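Local coordinates for protein signal transduction histidine kinase, LytS (Clostridium beijerinckii, PDB 5XSJ) that probably acts as a membrane-bound sensor histidine kinase that phosphorylates itself in two-component signalling, this piece being a helical domain outside its kinase part, at residues B[27-32]-B[82-87]; B[53-58]-B[86-91]; B[60-65]-B[75-80]; B[70-75]-B[129-134]. All coordinates share one frame; numbering follows the deposited sequence.

Interaction 1: residues B[27-32]-B[82-87]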
loop_
_atom_site.group_PDB
_atom_site.type_symbol
_atom_site.label_atom_id
_atom_site.label_comp_id
_atom_site.label_asym_id
_atom_site.label_seq_id
_atom_site.Cartn_x
_atom_site.Cartn_y
_atom_site.Cartn_z
ATOM N N GLN B 27 2.566 22.207 3.332
ATOM C CA GLN B 27 3.906 22.243 3.917
ATOM C C GLN B 27 3.875 22.075 5.443
ATOM O O GLN B 27 4.717 21.371 6.016
ATOM C CB GLN B 27 4.606 23.558 3.591
ATOM C CG GLN B 27 4.765 23.903 2.123
ATOM C CD GLN B 27 5.582 25.198 1.942
ATOM O OE1 GLN B 27 5.382 26.203 2.656
ATOM N NE2 GLN B 27 6.519 25.166 0.997
ATOM N N HIS B 28 2.924 22.726 6.109
ATOM C CA HIS B 28 2.820 22.587 7.575
ATOM C C HIS B 28 2.554 21.141 7.969
ATOM O O HIS B 28 3.164 20.606 8.899
ATOM C CB HIS B 28 1.703 23.468 8.143
ATOM C CG HIS B 28 1.963 24.936 8.039
ATOM N ND1 HIS B 28 3.162 25.504 8.435
ATOM C CD2 HIS B 28 1.188 25.956 7.610
ATOM C CE1 HIS B 28 3.111 26.807 8.226
ATOM N NE2 HIS B 28 1.931 27.107 7.717
ATOM N N VAL B 29 1.606 20.516 7.277
ATOM C CA VAL B 29 1.267 19.129 7.567
ATOM C C VAL B 29 2.482 18.241 7.319
ATOM O O VAL B 29 2.851 17.447 8.177
ATOM C CB VAL B 29 0.076 18.625 6.713
ATOM C CG1 VAL B 29 -0.191 17.190 7.030
ATOM C CG2 VAL B 29 -1.184 19.470 6.973
ATOM N N ASP B 30 3.112 18.393 6.156
ATOM C CA ASP B 30 4.312 17.616 5.838
ATOM C C ASP B 30 5.417 17.843 6.864
ATOM O O ASP B 30 6.037 16.896 7.335
ATOM C CB ASP B 30 4.825 17.951 4.434
ATOM C CG ASP B 30 3.828 17.554 3.337
ATOM O OD1 ASP B 30 2.798 16.914 3.661
ATOM O OD2 ASP B 30 4.068 17.881 2.152
ATOM N N SER B 31 5.662 19.094 7.228
ATOM C CA SER B 31 6.739 19.367 8.171
ATOM C C SER B 31 6.388 18.849 9.565
ATOM O O SER B 31 7.260 18.378 10.321
ATOM C CB SER B 31 7.041 20.862 8.212
ATOM O OG SER B 31 7.893 21.159 9.299
ATOM N N SER B 32 5.107 18.933 9.914
ATOM C CA SER B 32 4.657 18.409 11.206
ATOM C C SER B 32 4.928 16.903 11.321
ATOM O O SER B 32 5.439 16.433 12.347
ATOM C CB SER B 32 3.166 18.695 11.412
ATOM O OG SER B 32 2.707 18.112 12.610
ATOM N N ASN B 82 -11.359 17.848 9.474
ATOM C CA ASN B 82 -11.574 16.657 10.286
ATOM C C ASN B 82 -10.431 15.658 10.205
ATOM O O ASN B 82 -10.060 15.054 11.192
ATOM C CB ASN B 82 -12.874 15.990 9.880
ATOM C CG ASN B 82 -14.059 16.721 10.414
ATOM O OD1 ASN B 82 -13.993 17.282 11.510
ATOM N ND2 ASN B 82 -15.143 16.754 9.652
ATOM N N THR B 83 -9.858 15.498 9.023
ATOM C CA THR B 83 -8.775 14.545 8.850
ATOM C C THR B 83 -7.543 15.026 9.615
ATOM O O THR B 83 -6.820 14.226 10.205
ATOM C CB THR B 83 -8.458 14.339 7.347
ATOM O OG1 THR B 83 -9.652 13.918 6.682
ATOM C CG2 THR B 83 -7.378 13.300 7.132
ATOM N N LEU B 84 -7.307 16.335 9.624
ATOM C CA LEU B 84 -6.210 16.875 10.425
ATOM C C LEU B 84 -6.430 16.596 11.907
ATOM O O LEU B 84 -5.493 16.208 12.610
ATOM C CB LEU B 84 -6.044 18.381 10.201
ATOM C CG LEU B 84 -4.777 18.941 10.876
ATOM C CD1 LEU B 84 -3.528 18.414 10.179
ATOM C CD2 LEU B 84 -4.761 20.466 10.903
ATOM N N ASP B 85 -7.660 16.777 12.389
ATOM C CA ASP B 85 -7.964 16.456 13.783
ATOM C C ASP B 85 -7.633 14.988 14.081
ATOM O O ASP B 85 -7.155 14.672 15.178
ATOM C CB ASP B 85 -9.437 16.729 14.121
ATOM C CG ASP B 85 -9.788 18.219 14.133
ATOM O OD1 ASP B 85 -8.884 19.077 14.233
ATOM O OD2 ASP B 85 -10.994 18.529 14.046
ATOM N N SER B 86 -7.884 14.094 13.116
ATOM C CA SER B 86 -7.562 12.672 13.306
ATOM C C SER B 86 -6.060 12.449 13.401
ATOM O O SER B 86 -5.586 11.636 14.178
ATOM C CB SER B 86 -8.122 11.815 12.165
ATOM O OG SER B 86 -9.535 11.778 12.186
ATOM N N TYR B 87 -5.320 13.155 12.569
ATOM C CA TYR B 87 -3.871 13.129 12.634
ATOM C C TYR B 87 -3.377 13.635 13.977
ATOM O O TYR B 87 -2.475 13.066 14.575
ATOM C CB TYR B 87 -3.291 13.985 11.518
ATOM C CG TYR B 87 -1.847 14.331 11.735
ATOM C CD1 TYR B 87 -0.857 13.378 11.533
ATOM C CD2 TYR B 87 -1.458 15.617 12.125
ATOM C CE1 TYR B 87 0.492 13.680 11.717
ATOM C CE2 TYR B 87 -0.104 15.928 12.317
ATOM C CZ TYR B 87 0.871 14.958 12.103
ATOM O OH TYR B 87 2.221 15.250 12.286
#
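Tyr-87 and Ser-32 pair through their hydroxyls, and one turn away Val-29 touches Leu-84 by a methyl group; together the two contacts join helix 15-42 to helix 73-99. In the polar one, both side chains leave their backbones toward the facing helix, and the phenol OH of Tyr-87 donates to Ser-32 OG at 2.9 Å. The serine oxygen lies at the edge of the ring, in its plane, close to the CE2 side of the hydroxyl. Tyr-87 has CG opposite its backbone nitrogen (chi1 164°), which carries the ring across the bundle interior until its oxygen meets helix 15-42. Ser-32 OG has a second hydrogen-bond partner, the backbone O of Tyr-51 on helix 45-67, so one small hydroxyl links three helices.

The apolar part is slight. Val-29 and Leu-84 are the residues whose CA atoms come nearest, 8.3 Å apart, and the two side chains run past one another in opposing senses. Only one methyl from each meets, Val-29 CG2 and Leu-84 CD1, at 4.1 Å. The leucine does not start out facing its partner; the end of its chain makes the approach.

All four touching residues are buried, at the centre of the chain. Leu-33 and Phe-36 of helix 15-42 and Ile-117 of helix 104-133 also pack against Tyr-87. While Val-29 and Leu-84 meet by one methyl each, Tyr-87 reaches Ser-32 with its terminal oxygen, and this buried hydroxyl is satisfied by a directional bond to a serine that is in turn tied to Tyr-51 O.

Interaction 2: residues B[53-58]-B[86-91]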
loop_
_atom_site.group_PDB
_atom_site.type_symbol
_atom_site.label_atom_id
_atom_site.label_comp_id
_atom_site.label_asym_id
_atom_site.label_seq_id
_atom_site.Cartn_x
_atom_site.Cartn_y
_atom_site.Cartn_z
ATOM N N ASN B 53 4.063 23.082 16.648
ATOM C CA ASN B 53 3.927 24.376 15.981
ATOM C C ASN B 53 3.366 24.254 14.570
ATOM O O ASN B 53 2.485 25.018 14.165
ATOM C CB ASN B 53 5.281 25.096 15.925
ATOM C CG ASN B 53 5.745 25.605 17.300
ATOM O OD1 ASN B 53 5.051 25.460 18.306
ATOM N ND2 ASN B 53 6.938 26.180 17.340
ATOM N N GLU B 54 3.886 23.304 13.803
ATOM C CA GLU B 54 3.416 23.146 12.439
ATOM C C GLU B 54 1.950 22.698 12.373
ATOM O O GLU B 54 1.220 23.197 11.519
ATOM C CB GLU B 54 4.324 22.180 11.675
ATOM C CG GLU B 54 5.745 22.717 11.490
ATOM C CD GLU B 54 5.821 23.857 10.480
ATOM O OE1 GLU B 54 5.049 23.874 9.497
ATOM O OE2 GLU B 54 6.657 24.754 10.658
ATOM N N VAL B 55 1.473 21.811 13.258
ATOM C CA VAL B 55 0.031 21.502 13.170
ATOM C C VAL B 55 -0.855 22.629 13.641
ATOM O O VAL B 55 -1.981 22.746 13.179
ATOM C CB VAL B 55 -0.457 20.247 13.957
ATOM C CG1 VAL B 55 -0.260 19.042 13.156
ATOM C CG2 VAL B 55 0.153 20.094 15.316
ATOM N N ILE B 56 -0.366 23.444 14.570
ATOM C CA ILE B 56 -1.129 24.613 15.002
ATOM C C ILE B 56 -1.370 25.500 13.810
ATOM O O ILE B 56 -2.479 25.986 13.592
ATOM C CB ILE B 56 -0.397 25.411 16.118
ATOM C CG1 ILE B 56 -0.528 24.686 17.455
ATOM C CG2 ILE B 56 -0.974 26.804 16.249
ATOM C CD1 ILE B 56 0.526 25.103 18.480
ATOM N N LEU B 57 -0.330 25.677 13.003
ATOM C CA LEU B 57 -0.413 26.569 11.864
ATOM C C LEU B 57 -1.306 25.986 10.765
ATOM O O LEU B 57 -2.072 26.714 10.126
ATOM C CB LEU B 57 0.989 26.868 11.321
ATOM C CG LEU B 57 1.929 27.681 12.227
ATOM C CD1 LEU B 57 3.369 27.591 11.736
ATOM C CD2 LEU B 57 1.479 29.140 12.312
ATOM N N ALA B 58 -1.198 24.682 10.520
ATOM C CA ALA B 58 -2.073 24.040 9.525
ATOM C C ALA B 58 -3.548 24.159 9.935
ATOM O O ALA B 58 -4.410 24.497 9.132
ATOM C CB ALA B 58 -1.679 22.571 9.338
ATOM N N SER B 86 -7.884 14.094 13.116
ATOM C CA SER B 86 -7.562 12.672 13.306
ATOM C C SER B 86 -6.060 12.449 13.401
ATOM O O SER B 86 -5.586 11.636 14.178
ATOM C CB SER B 86 -8.122 11.815 12.165
ATOM O OG SER B 86 -9.535 11.778 12.186
ATOM N N TYR B 87 -5.320 13.155 12.569
ATOM C CA TYR B 87 -3.871 13.129 12.634
ATOM C C TYR B 87 -3.377 13.635 13.977
ATOM O O TYR B 87 -2.475 13.066 14.575
ATOM C CB TYR B 87 -3.291 13.985 11.518
ATOM C CG TYR B 87 -1.847 14.331 11.735
ATOM C CD1 TYR B 87 -0.857 13.378 11.533
ATOM C CD2 TYR B 87 -1.458 15.617 12.125
ATOM C CE1 TYR B 87 0.492 13.680 11.717
ATOM C CE2 TYR B 87 -0.104 15.928 12.317
ATOM C CZ TYR B 87 0.871 14.958 12.103
ATOM O OH TYR B 87 2.221 15.250 12.286
ATOM N N ILE B 88 -3.971 14.733 14.439
ATOM C CA ILE B 88 -3.600 15.302 15.730
ATOM C C ILE B 88 -3.829 14.277 16.837
ATOM O O ILE B 88 -2.977 14.084 17.708
ATOM C CB ILE B 88 -4.388 16.603 15.993
ATOM C CG1 ILE B 88 -3.892 17.680 15.017
ATOM C CG2 ILE B 88 -4.212 17.064 17.434
ATOM C CD1 ILE B 88 -4.775 18.900 14.911
ATOM N N GLU B 89 -4.945 13.566 16.756
ATOM C CA GLU B 89 -5.290 12.592 17.781
ATOM C C GLU B 89 -4.361 11.379 17.732
ATOM O O GLU B 89 -3.912 10.903 18.772
ATOM C CB GLU B 89 -6.748 12.163 17.619
ATOM C CG GLU B 89 -7.271 11.270 18.714
ATOM C CD GLU B 89 -8.599 10.625 18.340
ATOM O OE1 GLU B 89 -9.140 9.859 19.164
ATOM O OE2 GLU B 89 -9.094 10.865 17.209
ATOM N N SER B 90 -4.071 10.880 16.530
ATOM C CA SER B 90 -3.185 9.726 16.373
ATOM C C SER B 90 -1.753 10.039 16.764
ATOM O O SER B 90 -1.072 9.214 17.381
ATOM C CB SER B 90 -3.206 9.216 14.928
ATOM O OG SER B 90 -4.490 8.736 14.583
ATOM N N SER B 91 -1.282 11.223 16.378
ATOM C CA SER B 91 0.081 11.615 16.700
ATOM C C SER B 91 0.237 11.925 18.191
ATOM O O SER B 91 1.272 11.644 18.785
ATOM C CB SER B 91 0.503 12.821 15.851
ATOM O OG SER B 91 -0.479 13.842 15.887
#
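The backbone O of Tyr-87 is gripped twice by Ser-91: by the amide N at 2.8 Å, the ordinary helical bond, and by the hydroxyl OG at 2.5 Å, a length that is doubtfully short. The two donors reach the carbonyl from opposite faces of its plane, with OG tilted 28° out of it. The same turn of the Ser-91 side chain sets its oxygen 4.0 Å above the Tyr-87 ring, over the centre, and Ser-91 OG is further hydrogen-bonded to Tyr-51 OH on helix 45-67. One face of the aromatic ring is thus lined by a hydroxyl that is itself bonded to Tyr-87 O and to Tyr-51 OH.

Across the contact, Val-55 comes up to the edge of that ring. Its CG1 lies in the ring plane, 3.2 Å from Tyr-87 CE2 and 3.8 Å from CD2, and the two side chains meet at a slant. The shorter distance is very tight for two carbons and should be taken as doubtful. The first torsion of Val-55 (-85°) sets its other methyl, CG2, between the backbone N and the carbonyl carbon, and it is CG1 that faces the ring. The same methyl also lies, more loosely, near Ile-88, where CG1 of the valine and CG1 of the isoleucine stand 4.3 Å apart. One branch of Val-55 therefore touches both Tyr-87 and Ile-88, consecutive residues of helix 73-99.

The ring's polar end looks elsewhere, to Ser-32 of helix 15-42. A small branched residue set against an aromatic edge, between helices that follow each other in the chain, is interior packing of an up-down four-helix bundle.

Interaction 3: residues B[60-65]-B[75-80]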
loop_
_atom_site.group_PDB
_atom_site.type_symbol
_atom_site.label_atom_id
_atom_site.label_comp_id
_atom_site.label_asym_id
_atom_site.label_seq_id
_atom_site.Cartn_x
_atom_site.Cartn_y
_atom_site.Cartn_z
ATOM N N GLN B 60 -5.020 26.435 11.948
ATOM C CA GLN B 60 -5.504 27.818 11.879
ATOM C C GLN B 60 -5.796 28.236 10.451
ATOM O O GLN B 60 -6.819 28.859 10.175
ATOM C CB GLN B 60 -4.479 28.789 12.490
ATOM C CG GLN B 60 -5.023 30.208 12.773
ATOM C CD GLN B 60 -4.947 31.139 11.561
ATOM O OE1 GLN B 60 -4.367 30.790 10.526
ATOM N NE2 GLN B 60 -5.523 32.337 11.693
ATOM N N LYS B 61 -4.881 27.910 9.546
ATOM C CA LYS B 61 -5.044 28.311 8.152
ATOM C C LYS B 61 -6.180 27.556 7.466
ATOM O O LYS B 61 -6.883 28.122 6.636
ATOM C CB LYS B 61 -3.726 28.139 7.396
ATOM C CG LYS B 61 -2.673 29.107 7.902
ATOM C CD LYS B 61 -1.324 28.950 7.234
ATOM C CE LYS B 61 -0.312 29.911 7.889
ATOM N NZ LYS B 61 1.070 29.763 7.357
ATOM N N ILE B 62 -6.378 26.289 7.816
ATOM C CA ILE B 62 -7.561 25.578 7.326
ATOM C C ILE B 62 -8.828 26.299 7.808
ATOM O O ILE B 62 -9.782 26.496 7.044
ATOM C CB ILE B 62 -7.588 24.105 7.788
ATOM C CG1 ILE B 62 -6.468 23.312 7.105
ATOM C CG2 ILE B 62 -8.945 23.472 7.467
ATOM C CD1 ILE B 62 -6.266 21.947 7.703
ATOM N N GLY B 63 -8.826 26.695 9.079
ATOM C CA GLY B 63 -9.914 27.481 9.642
ATOM C C GLY B 63 -10.121 28.784 8.883
ATOM O O GLY B 63 -11.247 29.201 8.645
ATOM N N ASN B 64 -9.030 29.422 8.482
ATOM C CA ASN B 64 -9.138 30.674 7.758
ATOM C C ASN B 64 -9.821 30.484 6.408
ATOM O O ASN B 64 -10.722 31.237 6.064
ATOM C CB ASN B 64 -7.763 31.314 7.573
ATOM C CG ASN B 64 -7.838 32.644 6.829
ATOM O OD1 ASN B 64 -8.441 33.605 7.318
ATOM N ND2 ASN B 64 -7.229 32.704 5.646
ATOM N N LEU B 65 -9.395 29.477 5.650
ATOM C CA LEU B 65 -10.022 29.153 4.361
ATOM C C LEU B 65 -11.493 28.787 4.504
ATOM O O LEU B 65 -12.288 29.070 3.614
ATOM C CB LEU B 65 -9.288 27.995 3.676
ATOM C CG LEU B 65 -7.877 28.257 3.153
ATOM C CD1 LEU B 65 -7.292 26.988 2.544
ATOM C CD2 LEU B 65 -7.896 29.384 2.124
ATOM N N TYR B 75 -16.993 21.302 1.283
ATOM C CA TYR B 75 -16.986 19.858 1.541
ATOM C C TYR B 75 -15.580 19.299 1.683
ATOM O O TYR B 75 -15.335 18.465 2.544
ATOM C CB TYR B 75 -17.729 19.097 0.422
ATOM C CG TYR B 75 -19.216 19.337 0.485
ATOM C CD1 TYR B 75 -20.004 18.637 1.385
ATOM C CD2 TYR B 75 -19.823 20.297 -0.317
ATOM C CE1 TYR B 75 -21.357 18.871 1.480
ATOM C CE2 TYR B 75 -21.187 20.539 -0.227
ATOM C CZ TYR B 75 -21.946 19.821 0.673
ATOM O OH TYR B 75 -23.298 20.039 0.779
ATOM N N ILE B 76 -14.673 19.748 0.823
ATOM C CA ILE B 76 -13.289 19.307 0.867
ATOM C C ILE B 76 -12.596 19.852 2.118
ATOM O O ILE B 76 -11.805 19.154 2.753
ATOM C CB ILE B 76 -12.517 19.758 -0.394
ATOM C CG1 ILE B 76 -13.222 19.261 -1.655
ATOM C CG2 ILE B 76 -11.078 19.239 -0.365
ATOM C CD1 ILE B 76 -12.656 19.846 -2.944
ATOM N N LEU B 77 -12.905 21.098 2.473
ATOM C CA LEU B 77 -12.269 21.743 3.617
ATOM C C LEU B 77 -12.708 21.072 4.903
ATOM O O LEU B 77 -11.896 20.863 5.812
ATOM C CB LEU B 77 -12.592 23.237 3.660
ATOM C CG LEU B 77 -11.715 24.118 2.778
ATOM C CD1 LEU B 77 -12.292 25.517 2.645
ATOM C CD2 LEU B 77 -10.323 24.173 3.349
ATOM N N ARG B 78 -13.989 20.725 4.973
ATOM C CA ARG B 78 -14.491 19.987 6.121
ATOM C C ARG B 78 -13.792 18.623 6.241
ATOM O O ARG B 78 -13.394 18.227 7.324
ATOM C CB ARG B 78 -16.011 19.799 6.043
ATOM C CG ARG B 78 -16.561 18.966 7.200
ATOM C CD ARG B 78 -18.072 18.871 7.183
ATOM N NE ARG B 78 -18.559 18.187 5.991
ATOM C CZ ARG B 78 -19.847 18.016 5.708
ATOM N NH1 ARG B 78 -20.778 18.490 6.537
ATOM N NH2 ARG B 78 -20.203 17.379 4.597
ATOM N N ASP B 79 -13.641 17.909 5.127
ATOM C CA ASP B 79 -12.939 16.626 5.161
ATOM C C ASP B 79 -11.488 16.803 5.605
ATOM O O ASP B 79 -10.951 16.000 6.361
ATOM C CB ASP B 79 -12.968 15.943 3.788
ATOM C CG ASP B 79 -14.337 15.383 3.429
ATOM O OD1 ASP B 79 -15.186 15.215 4.339
ATOM O OD2 ASP B 79 -14.554 15.097 2.227
ATOM N N LEU B 80 -10.851 17.849 5.098
ATOM C CA LEU B 80 -9.458 18.099 5.407
ATOM C C LEU B 80 -9.301 18.500 6.886
ATOM O O LEU B 80 -8.416 18.017 7.580
ATOM C CB LEU B 80 -8.907 19.179 4.468
ATOM C CG LEU B 80 -7.554 19.786 4.845
ATOM C CD1 LEU B 80 -6.450 18.720 4.941
ATOM C CD2 LEU B 80 -7.181 20.885 3.869
#
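Ile-62 meets Leu-77 and Leu-80 inside an antiparallel helical hairpin, where helix 45-67 turns back as helix 73-99 and forms one side of the four-helix bundle. The axes of segments 60-65 and 75-80 approach to 10.2 Å, 160° apart. CB of Ile-62 leaves the helix to one side of its partner, and from there the chain divides. The CG2 branch looks toward Leu-77, loosely, at 4.3 Å from its backbone O and a little farther from its CD2 methyl. The longer branch works harder: CG1 comes to 4.1 Å from Leu-80 CD2, and CD1, at the tip, lies 3.8 Å from Leu-80 CG, at the leucine's branch point, with CD2 beside it. Its second torsion is extended (169°), which carries CD1 away from its own backbone and in among the leucine carbons. Leu-84, a turn farther along helix 73-99, packs on the same Ile-62.

Leu-65 takes over one turn on. Here it is the base of the side chain that touches, since Leu-77 CD1 and CD2 each lie 4.0 Å from Leu-65 CB. Other residues of the bundle close around the pair, with Thr-22 and Ile-25 of helix 15-42 against Leu-65 and Leu-128 of helix 104-133 against Leu-77. No hydrogen bond crosses this interface; its closest approach is a methyl against a carbonyl, Leu-77 CD1 at 3.7 Å from Leu-65 O.

Interaction 4: residues B[70-75]-B[129-134]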
loop_
_atom_site.group_PDB
_atom_site.type_symbol
_atom_site.label_atom_id
_atom_site.label_comp_id
_atom_site.label_asym_id
_atom_site.label_seq_id
_atom_site.Cartn_x
_atom_site.Cartn_y
_atom_site.Cartn_z
ATOM N N ASP B 70 -16.681 28.425 -0.679
ATOM C CA ASP B 70 -17.900 28.377 -1.492
ATOM C C ASP B 70 -18.626 27.040 -1.326
ATOM O O ASP B 70 -18.364 26.308 -0.377
ATOM C CB ASP B 70 -17.581 28.624 -2.973
ATOM C CG ASP B 70 -16.610 27.603 -3.550
ATOM O OD1 ASP B 70 -15.478 28.001 -3.913
ATOM O OD2 ASP B 70 -16.973 26.404 -3.647
ATOM N N ASP B 71 -19.519 26.712 -2.258
ATOM C CA ASP B 71 -20.353 25.506 -2.148
ATOM C C ASP B 71 -19.592 24.186 -2.284
ATOM O O ASP B 71 -19.970 23.191 -1.674
ATOM C CB ASP B 71 -21.475 25.533 -3.194
ATOM C CG ASP B 71 -22.606 26.477 -2.820
ATOM O OD1 ASP B 71 -22.859 26.656 -1.606
ATOM O OD2 ASP B 71 -23.245 27.030 -3.744
ATOM N N VAL B 72 -18.535 24.168 -3.088
ATOM C CA VAL B 72 -17.811 22.925 -3.349
ATOM C C VAL B 72 -16.637 22.718 -2.392
ATOM O O VAL B 72 -16.513 21.647 -1.786
ATOM C CB VAL B 72 -17.299 22.878 -4.808
ATOM C CG1 VAL B 72 -16.301 21.739 -5.009
ATOM C CG2 VAL B 72 -18.472 22.745 -5.778
ATOM N N ASN B 73 -15.783 23.735 -2.258
ATOM C CA ASN B 73 -14.594 23.637 -1.419
ATOM C C ASN B 73 -14.943 23.414 0.041
ATOM O O ASN B 73 -14.158 22.865 0.795
ATOM C CB ASN B 73 -13.734 24.888 -1.552
ATOM C CG ASN B 73 -13.153 25.050 -2.936
ATOM O OD1 ASN B 73 -13.007 24.080 -3.688
ATOM N ND2 ASN B 73 -12.806 26.287 -3.282
ATOM N N GLN B 74 -16.121 23.892 0.422
ATOM C CA GLN B 74 -16.723 23.677 1.729
ATOM C C GLN B 74 -16.623 22.216 2.184
ATOM O O GLN B 74 -16.228 21.931 3.323
ATOM C CB GLN B 74 -18.188 24.100 1.649
ATOM C CG GLN B 74 -18.901 24.449 2.925
ATOM C CD GLN B 74 -20.403 24.659 2.687
ATOM O OE1 GLN B 74 -20.930 24.330 1.616
ATOM N NE2 GLN B 74 -21.090 25.208 3.683
ATOM N N TYR B 75 -16.993 21.302 1.283
ATOM C CA TYR B 75 -16.986 19.858 1.541
ATOM C C TYR B 75 -15.580 19.299 1.683
ATOM O O TYR B 75 -15.335 18.465 2.544
ATOM C CB TYR B 75 -17.729 19.097 0.422
ATOM C CG TYR B 75 -19.216 19.337 0.485
ATOM C CD1 TYR B 75 -20.004 18.637 1.385
ATOM C CD2 TYR B 75 -19.823 20.297 -0.317
ATOM C CE1 TYR B 75 -21.357 18.871 1.480
ATOM C CE2 TYR B 75 -21.187 20.539 -0.227
ATOM C CZ TYR B 75 -21.946 19.821 0.673
ATOM O OH TYR B 75 -23.298 20.039 0.779
ATOM N N MET B 129 -5.884 22.897 -4.100
ATOM C CA MET B 129 -5.018 23.782 -4.871
ATOM C C MET B 129 -5.417 23.781 -6.335
ATOM O O MET B 129 -5.367 24.810 -7.003
ATOM C CB MET B 129 -3.555 23.374 -4.725
ATOM C CG MET B 129 -2.568 24.536 -4.697
ATOM S SD MET B 129 -0.896 23.949 -4.330
ATOM C CE MET B 129 -1.199 22.933 -2.885
ATOM N N GLN B 130 -5.816 22.616 -6.830
ATOM C CA GLN B 130 -6.286 22.498 -8.199
ATOM C C GLN B 130 -7.593 23.248 -8.412
ATOM O O GLN B 130 -7.774 23.900 -9.439
ATOM C CB GLN B 130 -6.468 21.035 -8.592
ATOM C CG GLN B 130 -5.186 20.219 -8.630
ATOM C CD GLN B 130 -5.440 18.812 -9.161
ATOM O OE1 GLN B 130 -5.906 18.635 -10.299
ATOM N NE2 GLN B 130 -5.156 17.808 -8.337
ATOM N N ASN B 131 -8.501 23.145 -7.448
ATOM C CA ASN B 131 -9.776 23.848 -7.521
ATOM C C ASN B 131 -9.621 25.363 -7.517
ATOM O O ASN B 131 -10.278 26.061 -8.285
ATOM C CB ASN B 131 -10.673 23.424 -6.367
ATOM C CG ASN B 131 -11.161 22.009 -6.519
ATOM O OD1 ASN B 131 -10.754 21.298 -7.439
ATOM N ND2 ASN B 131 -12.039 21.587 -5.618
ATOM N N PHE B 132 -8.759 25.870 -6.641
ATOM C CA PHE B 132 -8.441 27.291 -6.632
ATOM C C PHE B 132 -7.789 27.712 -7.948
ATOM O O PHE B 132 -7.996 28.823 -8.428
ATOM C CB PHE B 132 -7.519 27.626 -5.463
ATOM C CG PHE B 132 -8.202 27.599 -4.132
ATOM C CD1 PHE B 132 -9.451 28.177 -3.968
ATOM C CD2 PHE B 132 -7.601 26.986 -3.050
ATOM C CE1 PHE B 132 -10.084 28.155 -2.735
ATOM C CE2 PHE B 132 -8.224 26.959 -1.819
ATOM C CZ PHE B 132 -9.468 27.542 -1.660
ATOM N N LEU B 133 -6.999 26.815 -8.526
ATOM C CA LEU B 133 -6.312 27.099 -9.775
ATOM C C LEU B 133 -7.302 27.285 -10.921
ATOM O O LEU B 133 -6.989 27.936 -11.907
ATOM C CB LEU B 133 -5.323 25.977 -10.100
ATOM C CG LEU B 133 -4.270 26.210 -11.181
ATOM C CD1 LEU B 133 -3.475 27.471 -10.903
ATOM C CD2 LEU B 133 -3.338 25.022 -11.241
ATOM N N GLU B 134 -8.509 26.751 -10.761
ATOM C CA GLU B 134 -9.465 26.666 -11.856
ATOM C C GLU B 134 -10.686 27.584 -11.721
ATOM O O GLU B 134 -11.825 27.118 -11.810
ATOM C CB GLU B 134 -9.932 25.214 -11.999
ATOM C CG GLU B 134 -8.818 24.260 -12.403
ATOM C CD GLU B 134 -9.163 22.800 -12.164
ATOM O OE1 GLU B 134 -10.297 22.520 -11.714
ATOM O OE2 GLU B 134 -8.297 21.931 -12.424
#
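Asn-73 sets its amide nearly coplanar with that of Asn-131, its OD1 pointing at ND2; the two planes are only 18° apart and the side chains pass in opposite directions. Asn-131 ND2 donates to Asn-73 OD1 at 3.3 Å. The bond is long but well aimed: the N-H points at the oxygen with an angle of 163°, and the donor sits nearly on the extension of the C=O bond, with the oxygen in the plane of the Asn-131 amide. Asn-131 CB lies 3.6 Å from the same OD1.

The other end of the Asn-73 amide goes to Phe-132. Its ND2 comes to 3.3 Å from ring carbon CE1, approaching at a slant, with amide and ring planes 69° apart. Neighbouring residues of helix 104-133 thus share the two ends of one amide. Val-72 adds a peripheral touch, CG1 to Asn-131 ND2.

Asn-73 is held from its backbone too. Asp-70 caps the start of helix 73-99, its OD2 accepting from Val-72 N at 2.8 Å and, from above the carboxylate plane, from Asn-73 N at 3.2 Å. The cap thereby fixes the backbone from which the amide projects.

Just beyond, Glu-134 OE2 is hydrogen-bonded to Asn-23 ND2 of the second subunit. The contact lies at the end of the bundle, where helix 73-99 begins and helix 104-133 finishes, and Asn-18 and Thr-22 of helix 15-42 pack on Phe-132.

Starting at the N terminus, helix 15-42 meets helix 73-99 in interaction 1, closing the widest of the three loops that end on or before residue 91. Helix 45-67 follows and is joined to the same third helix twice: interaction 2 ends on the stretch used by interaction 1, and interaction 3, the shortest closure, lies within both spans. Interaction 4 crosses all three, because its first segment falls inside their loops while its second lies far along the chain, bringing in helix 104-133. Interactions 1 and 2 share Tyr-87, and 3 and 4 share Tyr-75. Helix 73-99 takes part in every contact, and through it all four helices are tied together.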